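Local coordinates for putative dehydrogenase (Pseudomonas fluorescens, PDB 6UUG), which oxidises methanesulfinate as MsuC, the flavin-dependent monooxygenase of a two-component system in bacterial sulfur assimilation, at residues A[118-123]-A[232-237]; A[255-260]-A[344-349]. All coordinates share one frame; numbering follows the deposited sequence. Where two conformers were deposited one is given.

Interaction 1: A[118-123]-A[232-237]; sequences LFSRPE and ELLLDP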
ATOM      1  N   LEU A 118      37.456  -2.909  17.451  1.00 32.66           N
ATOM      2  CA  LEU A 118      37.549  -3.792  16.298  1.00 34.27           C
ATOM      3  C   LEU A 118      38.709  -3.471  15.367  1.00 36.33           C
ATOM      4  O   LEU A 118      39.197  -4.377  14.672  1.00 35.81           O
ATOM      5  CB  LEU A 118      36.237  -3.744  15.507  1.00 32.41           C
ATOM      6  CG  LEU A 118      35.007  -4.345  16.186  1.00 32.84           C
ATOM      7  CD1 LEU A 118      33.748  -4.024  15.370  1.00 35.22           C
ATOM      8  CD2 LEU A 118      35.160  -5.848  16.343  1.00 31.45           C
ATOM      9  N   PHE A 119      39.166  -2.213  15.336  1.00 31.41           N
ATOM     10  CA  PHE A 119      40.118  -1.753  14.325  1.00 37.52           C
ATOM     11  C   PHE A 119      41.548  -1.592  14.834  1.00 36.71           C
ATOM     12  O   PHE A 119      42.453  -1.414  14.010  1.00 40.20           O
ATOM     13  CB  PHE A 119      39.691  -0.402  13.727  1.00 35.44           C
ATOM     14  CG  PHE A 119      38.450  -0.440  12.876  1.00 35.55           C
ATOM     15  CD1 PHE A 119      37.818  -1.631  12.555  1.00 35.51           C
ATOM     16  CD2 PHE A 119      37.922   0.748  12.385  1.00 34.67           C
ATOM     17  CE1 PHE A 119      36.668  -1.637  11.761  1.00 37.28           C
ATOM     18  CE2 PHE A 119      36.780   0.758  11.589  1.00 39.78           C
ATOM     19  CZ  PHE A 119      36.151  -0.440  11.273  1.00 39.28           C
ATOM     20  N   SER A 120      41.791  -1.640  16.146  1.00 39.72           N
ATOM     21  CA  SER A 120      43.113  -1.312  16.679  1.00 37.07           C
ATOM     22  C   SER A 120      43.606  -2.425  17.605  1.00 41.09           C
ATOM     23  O   SER A 120      42.915  -3.415  17.860  1.00 39.51           O
ATOM     24  CB  SER A 120      43.100   0.037  17.414  1.00 37.87           C
ATOM     25  OG  SER A 120      42.402  -0.036  18.648  1.00 37.45           O
ATOM     26  N   ARG A 121      44.825  -2.245  18.112  1.00 39.23           N
ATOM     27  CA  ARG A 121      45.506  -3.237  18.931  1.00 41.70           C
ATOM     28  C   ARG A 121      45.074  -3.134  20.397  1.00 39.16           C
ATOM     29  O   ARG A 121      44.715  -2.052  20.865  1.00 39.90           O
ATOM     30  CB  ARG A 121      47.017  -3.048  18.824  1.00 45.69           C
ATOM     31  CG  ARG A 121      47.565  -3.203  17.412  1.00 43.62           C
ATOM     32  CD  ARG A 121      49.032  -2.815  17.320  1.00 54.09           C
ATOM     33  NE  ARG A 121      49.217  -1.379  17.121  1.00 60.67           N
ATOM     34  CZ  ARG A 121      49.665  -0.549  18.056  1.00 60.93           C
ATOM     35  NH1 ARG A 121      49.978  -1.013  19.259  1.00 62.94           N
ATOM     36  NH2 ARG A 121      49.807   0.747  17.792  1.00 55.50           N
ATOM     37  N   PRO A 122      45.130  -4.242  21.152  1.00 43.87           N
ATOM     38  CA  PRO A 122      44.769  -4.170  22.582  1.00 42.12           C
ATOM     39  C   PRO A 122      45.516  -3.098  23.358  1.00 40.51           C
ATOM     40  O   PRO A 122      44.928  -2.472  24.247  1.00 39.44           O
ATOM     41  CB  PRO A 122      45.104  -5.580  23.096  1.00 42.61           C
ATOM     42  CG  PRO A 122      44.976  -6.453  21.878  1.00 46.80           C
ATOM     43  CD  PRO A 122      45.496  -5.611  20.744  1.00 42.10           C
ATOM     44  N   GLU A 123      46.794  -2.853  23.042  1.00 44.56           N
ATOM     45  CA  GLU A 123      47.533  -1.796  23.727  1.00 45.99           C
ATOM     46  C   GLU A 123      46.951  -0.420  23.454  1.00 42.34           C
ATOM     47  O   GLU A 123      47.282   0.535  24.167  1.00 44.13           O
ATOM     48  CB  GLU A 123      49.006  -1.810  23.311  1.00 49.06           C
ATOM     49  CG  GLU A 123      49.576  -3.198  23.120  1.00 59.14           C
ATOM     50  CD  GLU A 123      49.500  -3.647  21.675  1.00 59.03           C
ATOM     51  OE1 GLU A 123      50.244  -3.078  20.841  1.00 64.24           O
ATOM     52  OE2 GLU A 123      48.689  -4.556  21.376  1.00 47.83           O
ATOM     53  N   GLU A 232      47.666   6.583  17.656  1.00 43.08           N
ATOM     54  CA  GLU A 232      46.255   6.929  17.609  1.00 42.97           C
ATOM     55  C   GLU A 232      45.566   6.421  16.350  1.00 42.87           C
ATOM     56  O   GLU A 232      44.341   6.539  16.246  1.00 41.65           O
ATOM     57  CB  GLU A 232      46.095   8.447  17.748  1.00 38.81           C
ATOM     58  CG  GLU A 232      46.609   8.937  19.109  1.00 41.42           C
ATOM     59  CD  GLU A 232      46.716  10.440  19.211  1.00 42.37           C
ATOM     60  OE1 GLU A 232      47.142  11.083  18.227  1.00 43.36           O
ATOM     61  OE2 GLU A 232      46.368  10.973  20.281  1.00 43.80           O
ATOM     62  N   LEU A 233      46.319   5.849  15.409  1.00 41.89           N
ATOM     63  CA  LEU A 233      45.754   5.342  14.166  1.00 45.47           C
ATOM     64  C   LEU A 233      45.201   3.941  14.371  1.00 41.29           C
ATOM     65  O   LEU A 233      45.840   3.094  14.999  1.00 42.05           O
ATOM     66  CB  LEU A 233      46.817   5.313  13.063  1.00 42.26           C
ATOM     67  CG  LEU A 233      47.474   6.655  12.730  1.00 46.65           C
ATOM     68  CD1 LEU A 233      48.613   6.462  11.734  1.00 49.51           C
ATOM     69  CD2 LEU A 233      46.445   7.616  12.188  1.00 44.23           C
ATOM     70  N   LEU A 234      44.016   3.691  13.812  1.00 40.88           N
ATOM     71  CA  LEU A 234      43.352   2.396  13.957  1.00 43.04           C
ATOM     72  C   LEU A 234      43.712   1.555  12.736  1.00 37.88           C
ATOM     73  O   LEU A 234      42.972   1.500  11.757  1.00 44.38           O
ATOM     74  CB  LEU A 234      41.844   2.577  14.111  1.00 35.34           C
ATOM     75  CG  LEU A 234      41.348   3.697  15.033  1.00 39.81           C
ATOM     76  CD1 LEU A 234      39.823   3.638  15.183  1.00 35.96           C
ATOM     77  CD2 LEU A 234      42.034   3.660  16.402  1.00 38.09           C
ATOM     78  N   LEU A 235      44.855   0.872  12.810  1.00 40.70           N
ATOM     79  CA  LEU A 235      45.441   0.210  11.650  1.00 46.02           C
ATOM     80  C   LEU A 235      45.502  -1.305  11.750  1.00 48.60           C
ATOM     81  O   LEU A 235      45.528  -1.973  10.715  1.00 50.55           O
ATOM     82  CB  LEU A 235      46.868   0.730  11.406  1.00 43.77           C
ATOM     83  CG  LEU A 235      46.977   2.175  10.927  1.00 47.57           C
ATOM     84  CD1 LEU A 235      48.423   2.642  10.970  1.00 50.57           C
ATOM     85  CD2 LEU A 235      46.412   2.302   9.522  1.00 51.63           C
ATOM     86  N   ASP A 236      45.534  -1.869  12.953  1.00 48.58           N
ATOM     87  CA  ASP A 236      45.750  -3.307  13.125  1.00 48.68           C
ATOM     88  C   ASP A 236      44.587  -3.923  13.891  1.00 43.33           C
ATOM     89  O   ASP A 236      44.530  -3.809  15.128  1.00 48.41           O
ATOM     90  CB  ASP A 236      47.068  -3.553  13.857  1.00 52.10           C
ATOM     91  CG  ASP A 236      47.693  -4.897  13.506  1.00 64.15           C
ATOM     92  OD1 ASP A 236      47.209  -5.554  12.557  1.00 63.41           O
ATOM     93  OD2 ASP A 236      48.668  -5.293  14.182  1.00 64.26           O
ATOM     94  N   PRO A 237      43.654  -4.621  13.221  1.00 47.21           N
ATOM     95  CA  PRO A 237      43.630  -4.970  11.793  1.00 48.22           C
ATOM     96  C   PRO A 237      43.041  -3.908  10.862  1.00 48.15           C
ATOM     97  O   PRO A 237      43.017  -4.125   9.651  1.00 49.66           O
ATOM     98  CB  PRO A 237      42.751  -6.218  11.773  1.00 49.29           C
ATOM     99  CG  PRO A 237      41.755  -5.954  12.862  1.00 45.67           C
ATOM    100  CD  PRO A 237      42.529  -5.242  13.951  1.00 46.24           C
TER
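Arg121 sets its CG opposite its own carbonyl carbon (chi1 -61°), and Asp236 swings its carboxylate to the far side from its backbone N (chi1 -152°), bringing the two side chains together at about a right angle. They touch mainly through carbon: Arg121 CG lies 3.6 Å from Asp236 CB, and Arg121 CD is 4.0 Å from Asp236 OD2. The charged ends stay apart, with Arg121 NE 4.9 Å from Asp236 OD2. The guanidinium turns instead to Glu123, whose OE1 lies 2.6 Å from Arg121 NH1 in a salt bridge; the oxygen sits in the guanidinium plane, while the nitrogen comes from above the carboxylate plane. An alanine in place of Arg121 would probably leave Glu123 without its charged mate and Asp236 CB bare on this side. Further in, Leu234 CB meets Phe119 CB at 3.7 Å, and its CD2 methyl reaches Ser120 CB at 3.9 Å. Ser120 OG bonds back to Val116 O in the preceding helix. Beyond the cis peptide bond after Asp236, the Pro237 ring brings CG to 3.5 Å from Leu118 O. The backbones come closer still, Asp236 O standing 3.0 Å from Ser120 C. Gln124 spans the two segments, its OE1 taking the N-H of Arg121 and its NE2 donating to Leu233 O. The arrangement is a break between two helices, 100-119 ending at Phe119 and 122-135 starting after the N-cap Arg121, in the N-terminal domain of an acyl-CoA dehydrogenase-type fold, covered by the linker that follows the beta strands.

Interaction 2: A[255-260]-A[344-349]; sequences TFTHMF and ATAKVA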
ATOM      1  N   THR A 255      22.242  -0.161  15.151  1.00 26.27           N
ATOM      2  CA  THR A 255      21.993   0.952  16.069  1.00 26.24           C
ATOM      3  C   THR A 255      20.892   1.854  15.527  1.00 27.55           C
ATOM      4  O   THR A 255      19.932   2.175  16.242  1.00 28.27           O
ATOM      5  CB  THR A 255      23.289   1.740  16.303  1.00 27.97           C
ATOM      6  OG1 THR A 255      24.249   0.899  16.966  1.00 29.99           O
ATOM      7  CG2 THR A 255      23.034   2.984  17.159  1.00 30.31           C
ATOM      8  N   PHE A 256      21.003   2.247  14.250  1.00 26.87           N
ATOM      9  CA  PHE A 256      19.926   2.994  13.599  1.00 28.87           C
ATOM     10  C   PHE A 256      18.617   2.231  13.670  1.00 25.24           C
ATOM     11  O   PHE A 256      17.564   2.816  13.932  1.00 27.55           O
ATOM     12  CB  PHE A 256      20.257   3.265  12.128  1.00 30.81           C
ATOM     13  CG  PHE A 256      21.182   4.421  11.917  1.00 34.87           C
ATOM     14  CD1 PHE A 256      20.844   5.680  12.383  1.00 42.12           C
ATOM     15  CD2 PHE A 256      22.355   4.261  11.204  1.00 41.01           C
ATOM     16  CE1 PHE A 256      21.690   6.760  12.178  1.00 46.18           C
ATOM     17  CE2 PHE A 256      23.207   5.334  10.992  1.00 44.27           C
ATOM     18  CZ  PHE A 256      22.870   6.587  11.483  1.00 43.87           C
ATOM     19  N   THR A 257      18.672   0.916  13.422  1.00 25.58           N
ATOM     20  CA  THR A 257      17.456   0.110  13.391  1.00 25.13           C
ATOM     21  C   THR A 257      16.746   0.137  14.738  1.00 23.74           C
ATOM     22  O   THR A 257      15.517   0.263  14.791  1.00 25.75           O
ATOM     23  CB  THR A 257      17.774  -1.332  12.980  1.00 26.17           C
ATOM     24  OG1 THR A 257      18.334  -1.348  11.661  1.00 28.14           O
ATOM     25  CG2 THR A 257      16.500  -2.181  12.966  1.00 25.73           C
ATOM     26  N   HIS A 258      17.499  -0.013  15.837  1.00 26.30           N
ATOM     27  CA  HIS A 258      16.887   0.065  17.163  1.00 25.95           C
ATOM     28  C   HIS A 258      16.298   1.445  17.421  1.00 27.94           C
ATOM     29  O   HIS A 258      15.269   1.569  18.103  1.00 26.28           O
ATOM     30  CB  HIS A 258      17.914  -0.292  18.245  1.00 26.15           C
ATOM     31  CG  HIS A 258      18.082  -1.760  18.449  1.00 24.78           C
ATOM     32  ND1 HIS A 258      18.747  -2.571  17.560  1.00 25.35           N
ATOM     33  CD2 HIS A 258      17.655  -2.566  19.455  1.00 26.33           C
ATOM     34  CE1 HIS A 258      18.730  -3.818  18.012  1.00 28.25           C
ATOM     35  NE2 HIS A 258      18.074  -3.840  19.163  1.00 24.98           N
ATOM     36  N   MET A 259      16.958   2.499  16.919  1.00 28.07           N
ATOM     37  CA  MET A 259      16.404   3.852  17.006  0.53 29.23           C
ATOM     38  C   MET A 259      15.059   3.937  16.298  1.00 28.33           C
ATOM     39  O   MET A 259      14.100   4.529  16.819  1.00 27.57           O
ATOM     40  CB  MET A 259      17.369   4.876  16.390  0.53 29.80           C
ATOM     41  CG  MET A 259      18.637   5.161  17.166  0.53 26.91           C
ATOM     42  SD  MET A 259      19.839   6.104  16.172  0.53 35.28           S
ATOM     43  CE  MET A 259      18.830   7.460  15.589  0.53 37.03           C
ATOM     44  N   PHE A 260      14.991   3.397  15.071  1.00 26.21           N
ATOM     45  CA  PHE A 260      13.761   3.447  14.289  1.00 27.81           C
ATOM     46  C   PHE A 260      12.611   2.771  15.023  1.00 27.41           C
ATOM     47  O   PHE A 260      11.485   3.282  15.049  1.00 25.72           O
ATOM     48  CB  PHE A 260      13.960   2.767  12.926  1.00 28.98           C
ATOM     49  CG  PHE A 260      14.994   3.417  12.020  1.00 27.61           C
ATOM     50  CD1 PHE A 260      15.595   4.623  12.339  1.00 30.88           C
ATOM     51  CD2 PHE A 260      15.359   2.784  10.829  1.00 30.40           C
ATOM     52  CE1 PHE A 260      16.556   5.204  11.476  1.00 31.98           C
ATOM     53  CE2 PHE A 260      16.312   3.356   9.980  1.00 28.41           C
ATOM     54  CZ  PHE A 260      16.901   4.563  10.309  1.00 30.19           C
ATOM     55  N   ALA A 344      19.638  -5.941   7.753  1.00 25.35           N
ATOM     56  CA  ALA A 344      19.028  -5.159   6.675  1.00 25.80           C
ATOM     57  C   ALA A 344      17.543  -5.441   6.568  1.00 26.76           C
ATOM     58  O   ALA A 344      16.753  -4.529   6.304  1.00 25.82           O
ATOM     59  CB  ALA A 344      19.712  -5.457   5.339  1.00 26.63           C
ATOM     60  N   THR A 345      17.143  -6.699   6.791  1.00 25.98           N
ATOM     61  CA  THR A 345      15.727  -7.059   6.777  1.00 25.33           C
ATOM     62  C   THR A 345      14.974  -6.302   7.864  1.00 26.10           C
ATOM     63  O   THR A 345      13.904  -5.728   7.617  1.00 26.31           O
ATOM     64  CB  THR A 345      15.594  -8.575   6.977  1.00 26.89           C
ATOM     65  OG1 THR A 345      16.200  -9.262   5.872  1.00 26.78           O
ATOM     66  CG2 THR A 345      14.143  -8.991   7.076  1.00 28.28           C
ATOM     67  N   ALA A 346      15.531  -6.288   9.080  1.00 25.05           N
ATOM     68  CA  ALA A 346      14.921  -5.543  10.183  1.00 27.12           C
ATOM     69  C   ALA A 346      14.883  -4.044   9.903  1.00 26.03           C
ATOM     70  O   ALA A 346      13.894  -3.369  10.226  1.00 27.32           O
ATOM     71  CB  ALA A 346      15.679  -5.820  11.490  1.00 23.09           C
ATOM     72  N   LYS A 347      15.953  -3.501   9.312  1.00 24.68           N
ATOM     73  CA  LYS A 347      16.009  -2.068   9.041  1.00 26.45           C
ATOM     74  C   LYS A 347      14.961  -1.651   8.021  1.00 25.70           C
ATOM     75  O   LYS A 347      14.320  -0.599   8.183  1.00 27.34           O
ATOM     76  CB  LYS A 347      17.414  -1.679   8.561  1.00 24.53           C
ATOM     77  CG  LYS A 347      17.627  -0.152   8.597  1.00 28.01           C
ATOM     78  CD  LYS A 347      19.074   0.265   8.368  1.00 36.50           C
ATOM     79  CE  LYS A 347      19.171   1.793   8.226  1.00 42.67           C
ATOM     80  NZ  LYS A 347      19.910   2.175   7.002  1.00 39.33           N
ATOM     81  N   VAL A 348      14.772  -2.439   6.950  1.00 25.38           N
ATOM     82  CA  VAL A 348      13.740  -2.098   5.970  1.00 26.62           C
ATOM     83  C   VAL A 348      12.364  -2.070   6.635  1.00 25.90           C
ATOM     84  O   VAL A 348      11.588  -1.119   6.462  1.00 26.41           O
ATOM     85  CB  VAL A 348      13.780  -3.068   4.779  1.00 27.74           C
ATOM     86  CG1 VAL A 348      12.582  -2.831   3.860  1.00 27.42           C
ATOM     87  CG2 VAL A 348      15.072  -2.839   3.998  1.00 27.64           C
ATOM     88  N   ALA A 349      12.054  -3.092   7.440  1.00 25.87           N
ATOM     89  CA  ALA A 349      10.757  -3.133   8.107  1.00 26.86           C
ATOM     90  C   ALA A 349      10.603  -1.973   9.080  1.00 25.04           C
ATOM     91  O   ALA A 349       9.564  -1.293   9.089  1.00 27.97           O
ATOM     92  CB  ALA A 349      10.567  -4.461   8.840  1.00 28.49           C
TER
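In the C-terminal helical bundle of the acyl-CoA dehydrogenase fold, helices 247-277 and 333-360 run in roughly the same direction and meet where Thr257 faces Lys347. Their local axes approach to 9.1 Å and are inclined by 32°. Thr257 uses its two branches differently. Its OG1 lies against the root of the lysine side chain, 3.3 Å from Lys347 CB and nearly as close to CG, while CG2 packs on the backbone and side chain of Ala346, 4.0 Å from Ala346 CB. The hydroxyl is hydrogen-bonded to Gln253 O, one turn earlier in its own helix, and its contact with the lysine methylenes is van der Waals packing. Lys347 carries CG anti to the backbone N (chi1 -166°) and stays extended until it bends at chi4 (-128°), a course that takes the chain past Thr257 to the phenylalanines of the other helix. There CE of Lys347 comes within 3.7 Å of Phe260 CE2, obliquely to the ring, and lies 4.3 Å from Phe256 CB. One face of the Phe260 ring receives Phe256 O of its own helix, 3.1 Å from the plane and offset toward the rim. The ammonium of this buried lysine forms a salt bridge with Asp390 OD2 and a hydrogen bond with Gln253 OE1; the carboxylate probably offsets its charge. Helix 294-327 packs on Thr257 through Val314, helix 378-386 touches Phe260 through Leu383 and Gln386, and Thr345 packs on Trp304, Val348 and Ala349 on Val305, of the second subunit.

From the N terminus, helix 100-119 leads into segment 118-123, and the chain then runs through helix 122-135 and the beta strands before 232-237 returns to close interaction 1 across 108 intervening residues. Helix 247-277 follows and supplies 255-260; interaction 2 closes when 344-349 arrives 83 mostly helical residues later. The two loops are thus in series, neither enclosing nor crossing the other. The centres of interactions 1 and 2 lie about 28 Å apart. Their nearest atoms are about 11 Å apart. The first ties the N-terminal helices to the linker beyond the strands; the second joins two helices of the C-terminal bundle. Helix 247-277 links the two: it carries 255-260, and its Arg248 touches Leu118 and Phe119.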